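Local coordinates for protein elastinolytic metalloprotease (Pseudoalteromonas sp. CF6-2, PDB 6IK4) that probably acts as a zinc-dependent endopeptidase of the M23 family, an elastin-degrading enzyme linked to attack on the peptidoglycan of Gram-positive bacteria, at residues A[75-87]-A[97-111]. Residues are numbered along the deposited sequence; the frame is centred on the assembly and turned at random.
Sequences TNYYHMSNLQYNN and LGRYANSYNQALCEG
Side-chain hydrogen bonds from Tyr78 and His79 to the backbone at 107-111 illustrate how the break in a strand can be tied to a neighbouring helix end and turn. His79 ND1 donates to Ala107 O at 2.7 Å, nearly straight (171°); the oxygen lies in the imidazole plane, although the donor stands above the carbonyl plane. This bond sets the ring's rotation, while NE2 bonds a glycerol probably taken up from the crystallisation liquor. Tyr78 CD2 lies over one face of the imidazole, offset toward its rim. With CG anti to the backbone N (chi1 -173°), Tyr78 sends its hydroxyl into the turn 108-111, where OH donates to Gly111 O at 2.6 Å and accepts from Glu110 N at 3.0 Å. A phenylalanine here would probably leave Glu110 N and Gly111 O without their shared partner, weakening the link between strand and turn. Gln106 NE2 reaches Met80 O at 3.1 Å, in both the amide and carbonyl planes, and also bonds Ser62.

Backbone pairing joins the strands: Ser81 and Arg99 form an antiparallel hydrogen-bonded pair, flanked by Ala101 N to His79 O and Gln84 N to Leu97 O.

Van der Waals contacts are fewer. Leu97 CD1 sits over the Tyr77 ring, 3.7 Å from its centroid, a CH-pi contact, while Leu108 lies alongside the imidazole, CD2 3.5 Å from His79 CE1.

The strands belong to the antiparallel sheet of the M23 peptidase domain, and the helix and turn pack against it beside the zinc site of His21, Asp34 and His120; His79, predicted to be a proton donor or acceptor alongside His118, is thus held at the active site.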
# COMPACT_ATOMS: atom_id res chain seq x y z
N THR A 75 -7.75 -3.04 -2.72
CA THR A 75 -6.51 -2.32 -2.48
C THR A 75 -5.96 -1.84 -3.81
O THR A 75 -5.98 -2.57 -4.81
CB THR A 75 -5.49 -3.18 -1.72
OG1 THR A 75 -5.36 -4.47 -2.35
CG2 THR A 75 -5.96 -3.37 -0.28
N ASN A 76 -5.47 -0.61 -3.82
CA ASN A 76 -4.91 0.00 -5.02
C ASN A 76 -3.42 0.21 -4.79
O ASN A 76 -3.00 0.50 -3.67
CB ASN A 76 -5.61 1.33 -5.31
CG ASN A 76 -5.47 1.76 -6.75
OD1 ASN A 76 -6.29 1.41 -7.60
ND2 ASN A 76 -4.40 2.51 -7.05
N TYR A 77 -2.63 0.01 -5.86
CA TYR A 77 -1.18 0.04 -5.81
C TYR A 77 -0.71 1.00 -6.89
O TYR A 77 -0.86 0.71 -8.08
CB TYR A 77 -0.58 -1.35 -6.04
CG TYR A 77 -1.15 -2.41 -5.12
CD1 TYR A 77 -2.42 -2.95 -5.34
CD2 TYR A 77 -0.43 -2.86 -4.02
CE1 TYR A 77 -2.96 -3.91 -4.47
CE2 TYR A 77 -0.95 -3.82 -3.16
CZ TYR A 77 -2.22 -4.33 -3.38
OH TYR A 77 -2.74 -5.27 -2.51
N TYR A 78 -0.10 2.12 -6.49
CA TYR A 78 0.32 3.16 -7.43
C TYR A 78 1.84 3.37 -7.31
O TYR A 78 2.46 2.99 -6.32
CB TYR A 78 -0.46 4.47 -7.19
CG TYR A 78 -0.18 5.53 -8.24
CD1 TYR A 78 -0.55 5.33 -9.56
CD2 TYR A 78 0.48 6.71 -7.91
CE1 TYR A 78 -0.28 6.29 -10.54
CE2 TYR A 78 0.74 7.68 -8.88
CZ TYR A 78 0.37 7.45 -10.19
OH TYR A 78 0.64 8.41 -11.16
N HIS A 79 2.42 3.95 -8.38
CA HIS A 79 3.87 4.06 -8.59
C HIS A 79 4.50 2.72 -8.97
O HIS A 79 5.63 2.43 -8.57
CB HIS A 79 4.61 4.64 -7.38
CG HIS A 79 4.08 5.94 -6.87
ND1 HIS A 79 3.89 7.04 -7.68
CD2 HIS A 79 3.74 6.33 -5.61
CE1 HIS A 79 3.44 8.05 -6.94
NE2 HIS A 79 3.34 7.64 -5.69
N MET A 80 3.80 1.92 -9.78
CA MET A 80 4.21 0.56 -10.09
C MET A 80 4.95 0.47 -11.43
O MET A 80 4.89 1.38 -12.26
CB MET A 80 2.99 -0.38 -10.13
CG MET A 80 2.19 -0.44 -8.82
SD MET A 80 3.19 -1.19 -7.52
CE MET A 80 3.33 -2.89 -8.07
N SER A 81 5.61 -0.67 -11.63
CA SER A 81 6.19 -1.03 -12.92
C SER A 81 6.12 -2.54 -13.08
O SER A 81 5.80 -3.27 -12.14
CB SER A 81 7.64 -0.53 -13.03
OG SER A 81 8.50 -1.31 -12.22
N ASN A 82 6.41 -3.00 -14.30
CA ASN A 82 6.46 -4.44 -14.59
C ASN A 82 5.19 -5.15 -14.14
O ASN A 82 5.24 -6.23 -13.55
CB ASN A 82 7.67 -5.11 -13.94
CG ASN A 82 8.98 -4.45 -14.33
OD1 ASN A 82 9.50 -3.60 -13.60
ND2 ASN A 82 9.51 -4.84 -15.48
N LEU A 83 4.04 -4.54 -14.41
CA LEU A 83 2.77 -5.11 -13.96
C LEU A 83 2.53 -6.45 -14.66
O LEU A 83 2.84 -6.61 -15.84
CB LEU A 83 1.62 -4.15 -14.24
CG LEU A 83 1.55 -2.88 -13.37
CD1 LEU A 83 0.31 -2.07 -13.71
CD2 LEU A 83 1.57 -3.24 -11.87
N GLN A 84 1.97 -7.40 -13.92
CA GLN A 84 1.92 -8.80 -14.34
C GLN A 84 0.53 -9.25 -14.76
O GLN A 84 0.38 -10.39 -15.22
CB GLN A 84 2.43 -9.72 -13.22
CG GLN A 84 3.90 -9.49 -12.87
CD GLN A 84 4.82 -9.88 -14.01
OE1 GLN A 84 4.80 -11.02 -14.47
NE2 GLN A 84 5.63 -8.93 -14.47
N TYR A 85 -0.49 -8.40 -14.61
CA TYR A 85 -1.87 -8.81 -14.80
C TYR A 85 -2.64 -7.73 -15.55
O TYR A 85 -2.25 -6.56 -15.59
CB TYR A 85 -2.54 -9.13 -13.45
CG TYR A 85 -1.86 -10.33 -12.83
CD1 TYR A 85 -2.18 -11.61 -13.25
CD2 TYR A 85 -0.86 -10.18 -11.88
CE1 TYR A 85 -1.53 -12.72 -12.73
CE2 TYR A 85 -0.22 -11.28 -11.35
CZ TYR A 85 -0.55 -12.54 -11.78
OH TYR A 85 0.09 -13.66 -11.27
N ASN A 86 -3.74 -8.16 -16.16
CA ASN A 86 -4.62 -7.31 -16.95
C ASN A 86 -6.03 -7.37 -16.39
O ASN A 86 -6.35 -8.22 -15.55
CB ASN A 86 -4.62 -7.75 -18.42
CG ASN A 86 -3.34 -7.40 -19.12
OD1 ASN A 86 -3.11 -6.24 -19.45
ND2 ASN A 86 -2.49 -8.39 -19.37
N ASN A 87 -6.88 -6.45 -16.87
CA ASN A 87 -8.27 -6.36 -16.42
C ASN A 87 -8.94 -7.72 -16.43
O ASN A 87 -8.82 -8.48 -17.39
CB ASN A 87 -9.06 -5.40 -17.32
CG ASN A 87 -8.70 -3.95 -17.10
OD1 ASN A 87 -8.32 -3.55 -16.00
ND2 ASN A 87 -8.86 -3.14 -18.14
N LEU A 97 2.38 -8.72 -8.05
CA LEU A 97 1.63 -7.86 -8.97
C LEU A 97 2.55 -7.12 -9.94
O LEU A 97 2.12 -6.77 -11.05
CB LEU A 97 0.81 -6.83 -8.18
CG LEU A 97 -0.31 -7.42 -7.30
CD1 LEU A 97 -0.97 -6.34 -6.43
CD2 LEU A 97 -1.35 -8.13 -8.18
N GLY A 98 3.77 -6.86 -9.54
CA GLY A 98 4.65 -5.95 -10.23
C GLY A 98 5.69 -5.46 -9.24
O GLY A 98 5.73 -5.90 -8.09
N ARG A 99 6.55 -4.57 -9.71
CA ARG A 99 7.49 -3.89 -8.83
C ARG A 99 6.99 -2.47 -8.57
O ARG A 99 6.22 -1.93 -9.37
CB ARG A 99 8.90 -3.82 -9.45
CG ARG A 99 9.57 -5.17 -9.62
CD ARG A 99 10.86 -5.07 -10.45
NE ARG A 99 11.83 -4.14 -9.89
CZ ARG A 99 12.98 -3.82 -10.49
NH1 ARG A 99 13.31 -4.36 -11.66
NH2 ARG A 99 13.82 -2.96 -9.91
N TYR A 100 7.42 -1.86 -7.46
CA TYR A 100 7.24 -0.42 -7.44
C TYR A 100 8.41 0.18 -8.20
O TYR A 100 9.51 -0.37 -8.21
CB TYR A 100 7.08 0.18 -6.03
CG TYR A 100 8.16 0.05 -4.96
CD1 TYR A 100 9.33 0.80 -5.01
CD2 TYR A 100 7.93 -0.74 -3.84
CE1 TYR A 100 10.28 0.71 -3.99
CE2 TYR A 100 8.86 -0.83 -2.82
CZ TYR A 100 10.03 -0.11 -2.90
OH TYR A 100 10.95 -0.21 -1.88
N ALA A 101 8.12 1.27 -8.91
CA ALA A 101 9.00 1.75 -9.97
C ALA A 101 10.31 2.27 -9.40
O ALA A 101 10.33 2.99 -8.40
CB ALA A 101 8.31 2.85 -10.76
N ASN A 102 11.41 1.91 -10.06
CA ASN A 102 12.72 2.45 -9.73
C ASN A 102 13.11 3.62 -10.63
O ASN A 102 14.24 4.11 -10.55
CB ASN A 102 13.79 1.35 -9.77
CG ASN A 102 14.30 1.05 -11.18
OD1 ASN A 102 13.66 1.38 -12.19
ND2 ASN A 102 15.46 0.43 -11.26
N SER A 103 12.19 4.08 -11.49
CA SER A 103 12.44 5.26 -12.30
C SER A 103 11.34 6.29 -12.07
O SER A 103 10.17 5.95 -11.92
CB SER A 103 12.57 4.90 -13.79
OG SER A 103 11.30 4.76 -14.40
N TYR A 104 11.75 7.56 -12.04
CA TYR A 104 10.85 8.63 -11.64
C TYR A 104 9.68 8.78 -12.61
O TYR A 104 8.52 8.92 -12.19
CB TYR A 104 11.64 9.94 -11.53
CG TYR A 104 10.85 11.15 -11.13
CD1 TYR A 104 10.59 11.43 -9.79
CD2 TYR A 104 10.37 12.04 -12.09
CE1 TYR A 104 9.87 12.55 -9.43
CE2 TYR A 104 9.64 13.16 -11.73
CZ TYR A 104 9.41 13.41 -10.40
OH TYR A 104 8.68 14.53 -10.05
N ASN A 105 9.96 8.75 -13.92
CA ASN A 105 8.90 8.93 -14.91
C ASN A 105 7.89 7.79 -14.86
O ASN A 105 6.68 8.02 -14.99
CB ASN A 105 9.49 9.05 -16.31
CG ASN A 105 10.13 10.40 -16.55
OD1 ASN A 105 9.83 11.37 -15.85
ND2 ASN A 105 11.00 10.48 -17.55
N GLN A 106 8.36 6.56 -14.69
CA GLN A 106 7.43 5.43 -14.59
C GLN A 106 6.60 5.51 -13.32
O GLN A 106 5.40 5.18 -13.33
CB GLN A 106 8.20 4.11 -14.62
CG GLN A 106 7.32 2.88 -14.41
CD GLN A 106 6.33 2.70 -15.53
OE1 GLN A 106 6.58 3.10 -16.66
NE2 GLN A 106 5.18 2.10 -15.22
N ALA A 107 7.21 5.94 -12.21
CA ALA A 107 6.48 6.06 -10.95
C ALA A 107 5.32 7.04 -11.05
O ALA A 107 4.30 6.88 -10.37
CB ALA A 107 7.43 6.50 -9.83
N LEU A 108 5.46 8.06 -11.89
CA LEU A 108 4.46 9.12 -11.99
C LEU A 108 3.76 9.09 -13.34
O LEU A 108 3.41 10.13 -13.90
CB LEU A 108 5.11 10.48 -11.73
CG LEU A 108 5.76 10.57 -10.35
CD1 LEU A 108 6.37 11.94 -10.13
CD2 LEU A 108 4.74 10.26 -9.26
N CYS A 109 3.52 7.89 -13.88
CA CYS A 109 2.94 7.78 -15.21
C CYS A 109 1.52 8.35 -15.28
O CYS A 109 1.05 8.65 -16.38
CB CYS A 109 2.97 6.31 -15.68
SG CYS A 109 1.54 5.27 -15.24
N GLU A 110 0.83 8.50 -14.15
CA GLU A 110 -0.47 9.17 -14.12
C GLU A 110 -0.45 10.44 -13.29
O GLU A 110 -1.50 10.93 -12.87
CB GLU A 110 -1.56 8.23 -13.59
CG GLU A 110 -1.94 7.10 -14.51
CD GLU A 110 -3.19 6.38 -14.02
OE1 GLU A 110 -4.24 7.03 -13.87
OE2 GLU A 110 -3.11 5.16 -13.76
N GLY A 111 0.72 11.00 -13.05
CA GLY A 111 0.82 12.21 -12.26
C GLY A 111 1.18 11.91 -10.82
O GLY A 111 1.48 10.77 -10.44
O HOH W 1 11.15 -0.46 -12.00